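Local coordinates for protein xyloglucan-specific endo-beta-1,4-glucanase (Uncultured bacterium, PDB 4W88) that probably hydrolyses internal beta-1,4-glucan linkages in xyloglucan, as a glycoside hydrolase family 5 endoglucanase that binds xyloglucan oligosaccharides, at residues K157-R167 / Y198-D209; N171-R182 / D209-I218. The protein carries 1 engineered substitution. One frame throughout, in Å; residues are numbered along the deposited sequence.

Contact 1: K157-R167 / Y198-D209; sequences KEWSGGTPAER and YGHNSDEPTLKD. With BGC (beta-D-glucopyranose), chain C; GAL (beta-D-galactopyranose), chain B; BGC (beta-D-glucopyranose), chain D; XYS (alpha-D-xylopyranose), chain E.
Gly161 and Tyr198 approach to 5.3 Å between CA atoms, where the loop ahead of helix 164-182 comes up against the turn following strand 193-196. The glycines are needed there: a CB on Gly161 would strike Thr206 OG1 and one on Gly162 would run into Tyr198 CE2, whereas the bare Gly162 CA settles over one face of the Tyr198 ring, 3.6 Å from its centroid, as a CH-pi contact. Tyr198, its CG anti to the backbone N (chi1 -177°), sends OH to Glu166 OE2 at 2.7 Å, meeting the carboxylate from above its plane. Glu166 OE1 accepts from Thr163 N while Glu166 N donates to Thr163 OG1, a capping box opening the helix. Arg167 grips Asp209 side-on, NE (2.7 Å) and NH2 both reaching OD2 within the guanidinium plane; its NH1 turns back to Gly161 O. On the sugar side, Glu158 OE1 accepts from galactose O2 at 2.5 Å, and Trp159 lays a face against two glucoses while NE1 donates to xylose O2 at 3.2 Å. A serine replacing Trp159 would probably strip the glucoses of their aromatic platform and deny xylose O2 its N-H donor. Ion pair, carboxylate bond and glycine packing thus hold a loop that meets backbone and branch sugars together, consistent with xyloglucan specificity.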
loop_
_atom_site.group_PDB
_atom_site.type_symbol
_atom_site.label_atom_id
_atom_site.label_comp_id
_atom_site.label_asym_id
_atom_site.label_seq_id
_atom_site.Cartn_x
_atom_site.Cartn_y
_atom_site.Cartn_z
ATOM N N LYS A 157 -9.062 -19.525 -1.132
ATOM C CA LYS A 157 -7.644 -19.092 -1.196
ATOM C C LYS A 157 -7.462 -17.580 -1.206
ATOM O O LYS A 157 -6.396 -17.082 -1.592
ATOM C CB LYS A 157 -6.917 -19.775 -2.372
ATOM C CG LYS A 157 -6.801 -21.304 -2.186
ATOM C CD LYS A 157 -6.014 -21.966 -3.288
ATOM C CE LYS A 157 -4.536 -22.178 -2.911
ATOM N NZ LYS A 157 -3.800 -20.867 -2.732
ATOM N N GLU A 158 -8.473 -16.856 -0.755
ATOM C CA GLU A 158 -8.428 -15.401 -0.663
ATOM C C GLU A 158 -7.131 -14.878 -0.077
ATOM O O GLU A 158 -6.538 -13.919 -0.582
ATOM C CB GLU A 158 -9.607 -14.927 0.179
ATOM C CG GLU A 158 -9.681 -13.408 0.332
ATOM C CD GLU A 158 -10.824 -12.859 1.159
ATOM O OE1 GLU A 158 -11.618 -13.650 1.725
ATOM O OE2 GLU A 158 -10.887 -11.613 1.219
ATOM N N TRP A 159 -6.680 -15.502 1.017
ATOM C CA TRP A 159 -5.499 -15.024 1.727
ATOM C C TRP A 159 -4.301 -15.913 1.591
ATOM O O TRP A 159 -3.387 -15.787 2.361
ATOM C CB TRP A 159 -5.852 -14.783 3.205
ATOM C CG TRP A 159 -6.902 -13.693 3.381
ATOM C CD1 TRP A 159 -8.169 -13.823 3.902
ATOM C CD2 TRP A 159 -6.780 -12.317 3.007
ATOM N NE1 TRP A 159 -8.801 -12.607 3.938
ATOM C CE2 TRP A 159 -7.997 -11.673 3.341
ATOM C CE3 TRP A 159 -5.781 -11.569 2.413
ATOM C CZ2 TRP A 159 -8.183 -10.308 3.140
ATOM C CZ3 TRP A 159 -5.976 -10.251 2.203
ATOM C CH2 TRP A 159 -7.141 -9.626 2.528
ATOM N N SER A 160 -4.299 -16.857 0.665
ATOM C CA SER A 160 -3.135 -17.675 0.415
ATOM C C SER A 160 -2.683 -17.593 -1.019
ATOM O O SER A 160 -2.147 -18.574 -1.550
ATOM C CB SER A 160 -3.412 -19.130 0.804
ATOM O OG SER A 160 -4.489 -19.667 0.049
ATOM N N GLY A 161 -2.847 -16.440 -1.666
ATOM C CA GLY A 161 -2.356 -16.241 -3.045
ATOM C C GLY A 161 -3.254 -16.705 -4.182
ATOM O O GLY A 161 -2.815 -16.723 -5.348
ATOM N N GLY A 162 -4.491 -17.100 -3.848
ATOM C CA GLY A 162 -5.459 -17.421 -4.879
ATOM C C GLY A 162 -5.200 -18.733 -5.595
ATOM O O GLY A 162 -4.416 -19.540 -5.136
ATOM N N THR A 163 -5.863 -18.896 -6.733
ATOM C CA THR A 163 -5.715 -20.047 -7.585
ATOM C C THR A 163 -4.801 -19.706 -8.778
ATOM O O THR A 163 -4.576 -18.520 -9.062
ATOM C CB THR A 163 -7.069 -20.482 -8.168
ATOM O OG1 THR A 163 -7.547 -19.455 -9.066
ATOM C CG2 THR A 163 -8.055 -20.721 -7.032
ATOM N N PRO A 164 -4.281 -20.723 -9.475
ATOM C CA PRO A 164 -3.419 -20.433 -10.608
ATOM C C PRO A 164 -4.093 -19.576 -11.665
ATOM O O PRO A 164 -3.450 -18.656 -12.230
ATOM C CB PRO A 164 -3.090 -21.845 -11.127
ATOM C CG PRO A 164 -3.036 -22.658 -9.851
ATOM C CD PRO A 164 -4.281 -22.169 -9.151
ATOM N N ALA A 165 -5.385 -19.832 -11.942
ATOM C CA ALA A 165 -6.076 -18.988 -12.948
ATOM C C ALA A 165 -6.186 -17.505 -12.494
ATOM O O ALA A 165 -6.093 -16.570 -13.279
ATOM C CB ALA A 165 -7.444 -19.561 -13.296
ATOM N N GLU A 166 -6.419 -17.319 -11.206
ATOM C CA GLU A 166 -6.501 -15.980 -10.640
ATOM C C GLU A 166 -5.160 -15.260 -10.768
ATOM O O GLU A 166 -5.102 -14.058 -11.035
ATOM C CB GLU A 166 -6.943 -16.044 -9.192
ATOM C CG GLU A 166 -8.454 -16.222 -8.975
ATOM C CD GLU A 166 -8.821 -16.312 -7.513
ATOM O OE1 GLU A 166 -8.261 -17.244 -6.859
ATOM O OE2 GLU A 166 -9.571 -15.418 -7.020
ATOM N N ARG A 167 -4.075 -15.972 -10.508
ATOM C CA ARG A 167 -2.783 -15.377 -10.627
ATOM C C ARG A 167 -2.459 -14.986 -12.079
ATOM O O ARG A 167 -1.822 -13.956 -12.270
ATOM C CB ARG A 167 -1.710 -16.246 -10.013
ATOM C CG ARG A 167 -1.865 -16.346 -8.513
ATOM C CD ARG A 167 -0.669 -16.991 -7.867
ATOM N NE ARG A 167 -0.495 -18.382 -8.172
ATOM C CZ ARG A 167 -0.996 -19.421 -7.485
ATOM N NH1 ARG A 167 -1.785 -19.248 -6.482
ATOM N NH2 ARG A 167 -0.705 -20.648 -7.875
ATOM N N TYR A 198 -1.307 -11.486 -6.265
ATOM C CA TYR A 198 -2.669 -11.766 -5.804
ATOM C C TYR A 198 -2.686 -11.519 -4.287
ATOM O O TYR A 198 -1.808 -12.030 -3.555
ATOM C CB TYR A 198 -3.025 -13.230 -6.046
ATOM C CG TYR A 198 -4.435 -13.561 -5.651
ATOM C CD1 TYR A 198 -4.806 -13.861 -4.307
ATOM C CD2 TYR A 198 -5.453 -13.586 -6.601
ATOM C CE1 TYR A 198 -6.145 -14.139 -4.007
ATOM C CE2 TYR A 198 -6.766 -13.928 -6.288
ATOM C CZ TYR A 198 -7.113 -14.219 -5.015
ATOM O OH TYR A 198 -8.416 -14.533 -4.736
ATOM N N GLY A 199 -3.640 -10.719 -3.806
ATOM C CA GLY A 199 -3.725 -10.416 -2.376
ATOM C C GLY A 199 -2.557 -9.688 -1.736
ATOM O O GLY A 199 -2.491 -9.649 -0.493
ATOM N N HIS A 200 -1.619 -9.162 -2.538
ATOM C CA HIS A 200 -0.324 -8.741 -2.051
ATOM C C HIS A 200 0.397 -9.841 -1.225
ATOM O O HIS A 200 1.236 -9.540 -0.359
ATOM C CB HIS A 200 -0.476 -7.468 -1.242
ATOM C CG HIS A 200 -0.467 -6.182 -2.027
ATOM N ND1 HIS A 200 -1.497 -5.790 -2.855
ATOM C CD2 HIS A 200 0.473 -5.211 -2.120
ATOM C CE1 HIS A 200 -1.213 -4.619 -3.394
ATOM N NE2 HIS A 200 -0.015 -4.257 -2.976
ATOM N N ASN A 201 0.073 -11.102 -1.514
ATOM C CA ASN A 201 0.630 -12.303 -0.862
ATOM C C ASN A 201 2.053 -12.579 -1.359
ATOM O O ASN A 201 2.369 -12.330 -2.517
ATOM C CB ASN A 201 -0.310 -13.502 -1.104
ATOM C CG ASN A 201 0.208 -14.787 -0.506
ATOM O OD1 ASN A 201 0.996 -15.517 -1.138
ATOM N ND2 ASN A 201 -0.211 -15.083 0.710
ATOM N N SER A 202 2.897 -13.071 -0.440
ATOM C CA SER A 202 4.315 -13.379 -0.710
ATOM C C SER A 202 4.721 -14.850 -0.523
ATOM O O SER A 202 5.919 -15.145 -0.386
ATOM C CB SER A 202 5.228 -12.487 0.146
ATOM O OG SER A 202 5.063 -12.785 1.469
ATOM N N ASP A 203 3.753 -15.754 -0.506
ATOM C CA ASP A 203 4.038 -17.204 -0.464
ATOM C C ASP A 203 4.730 -17.588 -1.777
ATOM O O ASP A 203 4.504 -16.969 -2.864
ATOM C CB ASP A 203 2.764 -18.042 -0.280
ATOM C CG ASP A 203 1.972 -17.707 0.981
ATOM O OD1 ASP A 203 2.448 -17.049 1.909
ATOM O OD2 ASP A 203 0.792 -18.172 1.054
ATOM N N GLU A 204 5.510 -18.668 -1.689
ATOM C CA GLU A 204 6.328 -19.111 -2.803
ATOM C C GLU A 204 5.519 -19.321 -4.108
ATOM O O GLU A 204 5.931 -18.776 -5.162
ATOM C CB GLU A 204 7.213 -20.355 -2.463
ATOM C CG GLU A 204 8.005 -20.783 -3.687
ATOM C CD GLU A 204 9.194 -21.634 -3.335
ATOM O OE1 GLU A 204 9.186 -22.246 -2.261
ATOM O OE2 GLU A 204 10.115 -21.631 -4.132
ATOM N N PRO A 205 4.377 -20.076 -4.046
ATOM C CA PRO A 205 3.633 -20.278 -5.277
ATOM C C PRO A 205 3.149 -18.943 -5.912
ATOM O O PRO A 205 3.075 -18.803 -7.155
ATOM C CB PRO A 205 2.438 -21.149 -4.821
ATOM C CG PRO A 205 2.869 -21.765 -3.546
ATOM C CD PRO A 205 3.720 -20.741 -2.904
ATOM N N THR A 206 2.806 -17.960 -5.060
ATOM C CA THR A 206 2.299 -16.686 -5.555
ATOM C C THR A 206 3.411 -15.913 -6.258
ATOM O O THR A 206 3.183 -15.312 -7.303
ATOM C CB THR A 206 1.789 -15.861 -4.386
ATOM O OG1 THR A 206 1.046 -16.701 -3.479
ATOM C CG2 THR A 206 0.995 -14.659 -4.842
ATOM N N LEU A 207 4.618 -15.945 -5.695
ATOM C CA LEU A 207 5.730 -15.226 -6.314
ATOM C C LEU A 207 6.192 -15.936 -7.582
ATOM O O LEU A 207 6.529 -15.267 -8.548
ATOM C CB LEU A 207 6.880 -15.094 -5.329
ATOM C CG LEU A 207 6.702 -14.194 -4.107
ATOM C CD1 LEU A 207 7.902 -14.360 -3.162
ATOM C CD2 LEU A 207 6.549 -12.751 -4.529
ATOM N N LYS A 208 6.256 -17.284 -7.544
ATOM C CA LYS A 208 6.624 -18.095 -8.712
ATOM C C LYS A 208 5.735 -17.752 -9.916
ATOM O O LYS A 208 6.198 -17.748 -11.031
ATOM C CB LYS A 208 6.561 -19.591 -8.373
ATOM C CG LYS A 208 6.972 -20.532 -9.462
ATOM C CD LYS A 208 6.891 -21.987 -8.968
ATOM C CE LYS A 208 7.911 -22.302 -7.867
ATOM N NZ LYS A 208 7.998 -23.751 -7.496
ATOM N N ASP A 209 4.481 -17.402 -9.707
ATOM C CA ASP A 209 3.599 -17.136 -10.852
ATOM C C ASP A 209 3.572 -15.694 -11.299
ATOM O O ASP A 209 2.852 -15.379 -12.222
ATOM C CB ASP A 209 2.152 -17.559 -10.539
ATOM C CG ASP A 209 1.950 -19.062 -10.640
ATOM O OD1 ASP A 209 2.856 -19.768 -11.139
ATOM O OD2 ASP A 209 0.903 -19.561 -10.212
HETATM C C2 BGC C . -4.812 -15.345 7.440
HETATM C C3 BGC C . -4.063 -13.981 7.300
HETATM C C4 BGC C . -5.158 -13.100 6.741
HETATM C C5 BGC C . -6.414 -13.608 7.494
HETATM C C6 BGC C . -7.755 -13.150 6.909
HETATM C C1 BGC C . -5.818 -15.597 8.592
HETATM O O1 BGC C . -6.393 -16.941 9.068
HETATM O O2 BGC C . -3.852 -16.240 7.755
HETATM O O3 BGC C . -2.878 -14.099 6.519
HETATM O O4 BGC C . -5.439 -11.820 7.218
HETATM O O5 BGC C . -6.773 -14.960 7.834
HETATM O O6 BGC C . -8.391 -12.277 7.876
HETATM C C1 GAL B . -12.465 -12.265 5.877
HETATM C C2 GAL B . -12.840 -13.074 4.599
HETATM C C3 GAL B . -14.209 -13.662 4.993
HETATM C C4 GAL B . -14.073 -14.586 6.211
HETATM C C5 GAL B . -13.705 -13.646 7.350
HETATM C C6 GAL B . -13.776 -14.291 8.708
HETATM O O2 GAL B . -13.104 -12.408 3.372
HETATM O O3 GAL B . -14.867 -14.263 3.904
HETATM O O4 GAL B . -13.087 -15.586 5.992
HETATM O O5 GAL B . -12.419 -13.124 7.031
HETATM O O6 GAL B . -13.817 -13.282 9.659
HETATM C C2 BGC D . -5.811 -9.367 6.744
HETATM C C3 BGC D . -5.579 -8.136 5.854
HETATM C C4 BGC D . -4.129 -7.889 5.613
HETATM C C5 BGC D . -3.712 -9.371 5.244
HETATM C C6 BGC D . -2.254 -9.235 5.019
HETATM C C1 BGC D . -5.465 -10.729 6.260
HETATM O O2 BGC D . -7.156 -9.486 6.717
HETATM O O3 BGC D . -6.141 -7.053 6.554
HETATM O O4 BGC D . -3.922 -6.578 4.871
HETATM O O5 BGC D . -4.165 -10.491 6.187
HETATM O O6 BGC D . -1.581 -10.322 4.437
HETATM C C1 XYS E . -9.789 -11.809 7.959
HETATM C C2 XYS E . -10.697 -10.941 7.005
HETATM C C3 XYS E . -10.004 -9.643 6.539
HETATM C C4 XYS E . -9.528 -8.838 7.781
HETATM C C5 XYS E . -8.930 -9.713 8.898
HETATM O O2 XYS E . -11.168 -11.669 5.814
HETATM O O3 XYS E . -10.855 -8.864 5.636
HETATM O O4 XYS E . -8.496 -7.833 7.478
HETATM O O5 XYS E . -9.684 -10.914 9.114
HETATM O O HOH W 1 0.120 -19.214 -3.111
HETATM O O HOH W 2 0.391 -20.329 -0.465
HETATM O O HOH W 3 -0.799 -18.927 -12.596
#

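Contact 2: N171-R182 / D209-I218; sequences NAMNKAFIDAVR and DLEIPSDPNI
Asn171 joins the helix to the passing chain with both ends of its amide: ND2 donates to Asp209 O at 3.0 Å, almost straight, and OD1 accepts from Glu211 N at 3.0 Å, from above the amide plane. Bonded at both ends, the amide is fixed against a flip. A water bridges Asn171 OD1, Asn174 ND2 and Glu211 O; Asn174 ND2 also bonds Cys196 O of the barrel strand. Two salt bridges add charge. Lys175 NZ meets the syn lone pair of Glu211 OE2 at 2.7 Å, its chain crossing that of Glu211 at about a right angle. Farther along, Arg182 is bent at chi2 (-64°), which turns its guanidinium to Asp215: NE takes OD2 at 2.7 Å and NH2 takes OD1 at 2.9 Å, one nitrogen for each oxygen. Asp215 OD1 also accepts from Asn217 N, an Asx turn, and Arg182 NH2 adds a weak bond to Asn217 O. Apolar contact lies between these bridges, where Ile178 CD1 presses on Pro213 CG at 3.6 Å and reaches Ile218 CG2. Such a seam belongs to the outer layer of a TIM barrel, where helix 164-182, preceding strand 193-196, flanks the loop that leads into strand 218-223.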
loop_
_atom_site.group_PDB
_atom_site.type_symbol
_atom_site.label_atom_id
_atom_site.label_comp_id
_atom_site.label_asym_id
_atom_site.label_seq_id
_atom_site.Cartn_x
_atom_site.Cartn_y
_atom_site.Cartn_z
ATOM N N ASN A 171 -1.707 -11.065 -13.413
ATOM C CA ASN A 171 -0.688 -10.632 -14.382
ATOM C C ASN A 171 -1.268 -9.761 -15.537
ATOM O O ASN A 171 -0.641 -8.756 -15.918
ATOM C CB ASN A 171 0.159 -11.791 -14.983
ATOM C CG ASN A 171 0.972 -12.504 -13.945
ATOM O OD1 ASN A 171 1.446 -11.919 -12.972
ATOM N ND2 ASN A 171 1.087 -13.812 -14.108
ATOM N N ALA A 172 -2.429 -10.160 -16.059
ATOM C CA ALA A 172 -3.105 -9.391 -17.090
ATOM C C ALA A 172 -3.516 -8.004 -16.581
ATOM O O ALA A 172 -3.349 -7.013 -17.240
ATOM C CB ALA A 172 -4.333 -10.143 -17.579
HETATM N N MSE A 173 -3.978 -7.943 -15.350
HETATM C CA MSE A 173 -4.453 -6.685 -14.742
HETATM C C MSE A 173 -3.252 -5.750 -14.521
HETATM O O MSE A 173 -3.355 -4.555 -14.755
HETATM C CB MSE A 173 -5.290 -6.891 -13.443
HETATM C CG MSE A 173 -6.606 -7.565 -13.841
HETATM SE SE MSE A 173 -7.763 -7.817 -12.271
HETATM C CE MSE A 173 -8.482 -5.985 -12.140
ATOM N N ASN A 174 -2.139 -6.288 -14.009
ATOM C CA ASN A 174 -0.897 -5.482 -13.806
ATOM C C ASN A 174 -0.519 -4.828 -15.160
ATOM O O ASN A 174 -0.137 -3.657 -15.215
ATOM C CB ASN A 174 0.266 -6.333 -13.261
ATOM C CG ASN A 174 0.158 -6.601 -11.773
ATOM O OD1 ASN A 174 -0.456 -5.814 -11.010
ATOM N ND2 ASN A 174 0.742 -7.714 -11.341
ATOM N N LYS A 175 -0.575 -5.616 -16.244
ATOM C CA LYS A 175 -0.225 -5.111 -17.585
ATOM C C LYS A 175 -1.156 -4.033 -18.035
ATOM O O LYS A 175 -0.729 -3.071 -18.660
ATOM C CB LYS A 175 -0.205 -6.194 -18.703
ATOM C CG LYS A 175 0.674 -7.293 -18.442
ATOM C CD LYS A 175 1.008 -8.053 -19.717
ATOM C CE LYS A 175 1.041 -9.513 -19.335
ATOM N NZ LYS A 175 1.682 -10.401 -20.332
ATOM N N ALA A 176 -2.431 -4.193 -17.721
ATOM C CA ALA A 176 -3.449 -3.241 -18.155
ATOM C C ALA A 176 -3.203 -1.875 -17.489
ATOM O O ALA A 176 -3.346 -0.827 -18.079
ATOM C CB ALA A 176 -4.804 -3.742 -17.806
ATOM N N PHE A 177 -2.852 -1.946 -16.207
ATOM C CA PHE A 177 -2.563 -0.812 -15.394
ATOM C C PHE A 177 -1.343 -0.053 -15.961
ATOM O O PHE A 177 -1.381 1.144 -16.209
ATOM C CB PHE A 177 -2.280 -1.271 -13.946
ATOM C CG PHE A 177 -1.422 -0.340 -13.125
ATOM C CD1 PHE A 177 -1.768 0.987 -12.854
ATOM C CD2 PHE A 177 -0.289 -0.848 -12.525
ATOM C CE1 PHE A 177 -0.970 1.771 -12.033
ATOM C CE2 PHE A 177 0.518 -0.062 -11.701
ATOM C CZ PHE A 177 0.147 1.228 -11.419
ATOM N N ILE A 178 -0.257 -0.778 -16.203
ATOM C CA ILE A 178 0.951 -0.162 -16.756
ATOM C C ILE A 178 0.665 0.433 -18.109
ATOM O O ILE A 178 1.053 1.590 -18.357
ATOM C CB ILE A 178 2.094 -1.204 -16.924
ATOM C CG1 ILE A 178 2.570 -1.624 -15.517
ATOM C CG2 ILE A 178 3.264 -0.670 -17.783
ATOM C CD1 ILE A 178 3.403 -2.924 -15.515
ATOM N N ASP A 179 0.012 -0.328 -18.967
ATOM C CA ASP A 179 -0.296 0.185 -20.329
ATOM C C ASP A 179 -1.110 1.511 -20.292
ATOM O O ASP A 179 -0.832 2.432 -21.031
ATOM C CB ASP A 179 -1.022 -0.921 -21.083
ATOM C CG ASP A 179 -1.177 -0.658 -22.500
ATOM O OD1 ASP A 179 -2.132 0.029 -22.805
ATOM O OD2 ASP A 179 -0.389 -1.169 -23.319
ATOM N N ALA A 180 -2.150 1.563 -19.451
ATOM C CA ALA A 180 -3.026 2.676 -19.382
ATOM C C ALA A 180 -2.249 3.905 -18.944
ATOM O O ALA A 180 -2.467 5.015 -19.460
ATOM C CB ALA A 180 -4.162 2.410 -18.445
ATOM N N VAL A 181 -1.393 3.727 -17.963
ATOM C CA VAL A 181 -0.631 4.873 -17.433
ATOM C C VAL A 181 0.423 5.351 -18.428
ATOM O O VAL A 181 0.494 6.540 -18.733
ATOM C CB VAL A 181 0.043 4.539 -16.104
ATOM C CG1 VAL A 181 0.935 5.670 -15.610
ATOM C CG2 VAL A 181 -0.966 4.205 -14.993
ATOM N N ARG A 182 1.199 4.421 -18.998
ATOM C CA ARG A 182 2.187 4.832 -19.977
ATOM C C ARG A 182 1.612 5.531 -21.222
ATOM O O ARG A 182 2.229 6.478 -21.764
ATOM C CB ARG A 182 3.047 3.629 -20.433
ATOM C CG ARG A 182 3.800 2.937 -19.290
ATOM C CD ARG A 182 4.819 3.814 -18.619
ATOM N NE ARG A 182 5.650 3.022 -17.676
ATOM C CZ ARG A 182 6.040 3.450 -16.498
ATOM N NH1 ARG A 182 5.665 4.623 -16.007
ATOM N NH2 ARG A 182 6.736 2.656 -15.741
ATOM N N ASP A 209 4.481 -17.402 -9.707
ATOM C CA ASP A 209 3.599 -17.136 -10.852
ATOM C C ASP A 209 3.572 -15.694 -11.299
ATOM O O ASP A 209 2.852 -15.379 -12.222
ATOM C CB ASP A 209 2.152 -17.559 -10.539
ATOM C CG ASP A 209 1.950 -19.062 -10.640
ATOM O OD1 ASP A 209 2.856 -19.768 -11.139
ATOM O OD2 ASP A 209 0.903 -19.561 -10.212
ATOM N N LEU A 210 4.237 -14.797 -10.606
ATOM C CA LEU A 210 4.154 -13.369 -10.929
ATOM C C LEU A 210 4.987 -13.057 -12.155
ATOM O O LEU A 210 6.181 -13.281 -12.180
ATOM C CB LEU A 210 4.679 -12.507 -9.787
ATOM C CG LEU A 210 4.604 -10.986 -9.985
ATOM C CD1 LEU A 210 3.165 -10.474 -9.913
ATOM C CD2 LEU A 210 5.438 -10.308 -8.938
ATOM N N GLU A 211 4.349 -12.515 -13.176
ATOM C CA GLU A 211 5.058 -12.059 -14.382
ATOM C C GLU A 211 5.727 -10.745 -14.120
ATOM O O GLU A 211 5.115 -9.826 -13.539
ATOM C CB GLU A 211 4.054 -11.858 -15.497
ATOM C CG GLU A 211 4.649 -11.612 -16.835
ATOM C CD GLU A 211 3.591 -11.509 -17.902
ATOM O OE1 GLU A 211 2.490 -12.126 -17.770
ATOM O OE2 GLU A 211 3.869 -10.764 -18.860
ATOM N N ILE A 212 6.988 -10.635 -14.511
ATOM C CA ILE A 212 7.696 -9.389 -14.289
ATOM C C ILE A 212 7.677 -8.595 -15.594
ATOM O O ILE A 212 8.253 -9.007 -16.595
ATOM C CB ILE A 212 9.156 -9.654 -13.895
ATOM C CG1 ILE A 212 9.236 -10.611 -12.692
ATOM C CG2 ILE A 212 9.915 -8.349 -13.690
ATOM C CD1 ILE A 212 8.514 -10.126 -11.470
ATOM N N PRO A 213 7.096 -7.400 -15.586
ATOM C CA PRO A 213 7.106 -6.601 -16.800
ATOM C C PRO A 213 8.488 -6.239 -17.313
ATOM O O PRO A 213 9.417 -6.007 -16.532
ATOM C CB PRO A 213 6.421 -5.318 -16.351
ATOM C CG PRO A 213 5.600 -5.716 -15.169
ATOM C CD PRO A 213 6.464 -6.666 -14.480
ATOM N N SER A 214 8.616 -6.180 -18.641
ATOM C CA SER A 214 9.855 -5.672 -19.217
ATOM C C SER A 214 10.032 -4.149 -18.960
ATOM O O SER A 214 11.168 -3.608 -19.063
ATOM C CB SER A 214 9.968 -6.072 -20.699
ATOM O OG SER A 214 8.847 -5.505 -21.355
ATOM N N ASP A 215 8.975 -3.421 -18.613
ATOM C CA ASP A 215 9.100 -1.975 -18.319
ATOM C C ASP A 215 10.116 -1.825 -17.177
ATOM O O ASP A 215 9.992 -2.470 -16.144
ATOM C CB ASP A 215 7.734 -1.469 -17.930
ATOM C CG ASP A 215 7.650 0.010 -17.740
ATOM O OD1 ASP A 215 8.420 0.584 -16.963
ATOM O OD2 ASP A 215 6.700 0.570 -18.290
ATOM N N PRO A 216 11.111 -0.967 -17.378
ATOM C CA PRO A 216 12.212 -0.865 -16.372
ATOM C C PRO A 216 11.870 -0.016 -15.165
ATOM O O PRO A 216 12.653 0.038 -14.212
ATOM C CB PRO A 216 13.334 -0.207 -17.170
ATOM C CG PRO A 216 12.605 0.600 -18.221
ATOM C CD PRO A 216 11.359 -0.150 -18.586
ATOM N N ASN A 217 10.710 0.650 -15.233
ATOM C CA ASN A 217 10.258 1.573 -14.187
ATOM C C ASN A 217 9.082 1.061 -13.370
ATOM O O ASN A 217 8.121 1.803 -13.091
ATOM C CB ASN A 217 10.001 2.971 -14.749
ATOM C CG ASN A 217 11.296 3.611 -15.216
ATOM O OD1 ASN A 217 12.230 3.742 -14.476
ATOM N ND2 ASN A 217 11.343 4.006 -16.450
ATOM N N ILE A 218 9.255 -0.172 -12.904
ATOM C CA ILE A 218 8.282 -0.790 -12.051
ATOM C C ILE A 218 8.882 -1.258 -10.749
ATOM O O ILE A 218 10.115 -1.403 -10.586
ATOM C CB ILE A 218 7.534 -1.931 -12.765
ATOM C CG1 ILE A 218 8.449 -3.114 -13.076
ATOM C CG2 ILE A 218 6.860 -1.413 -13.991
ATOM C CD1 ILE A 218 8.655 -4.083 -11.916
HETATM O O HOH W 4 2.470 -9.241 -13.240
#

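Overall arrangement
Both contacts use helix 164-182 and the chain between strands 193-196 and 218-223, and they illustrate how one TIM-barrel helix can do two jobs: its start and the loop before it face the sugar side, while its later turns hold the loop leading into strand 218-223. Contact 1 is partly buried and carries sugar-binding residues; contact 2 is a surface contact without a part in the glycan pocket. Their centres lie 17 Å apart. Asp209 links them by dividing its groups: the carboxylate serves contact 1, the carbonyl contact 2. Both contain ion pairs; glycine-tyrosine packing and sugar contacts mark the first, asparagine amide bonds and a small apolar patch the second.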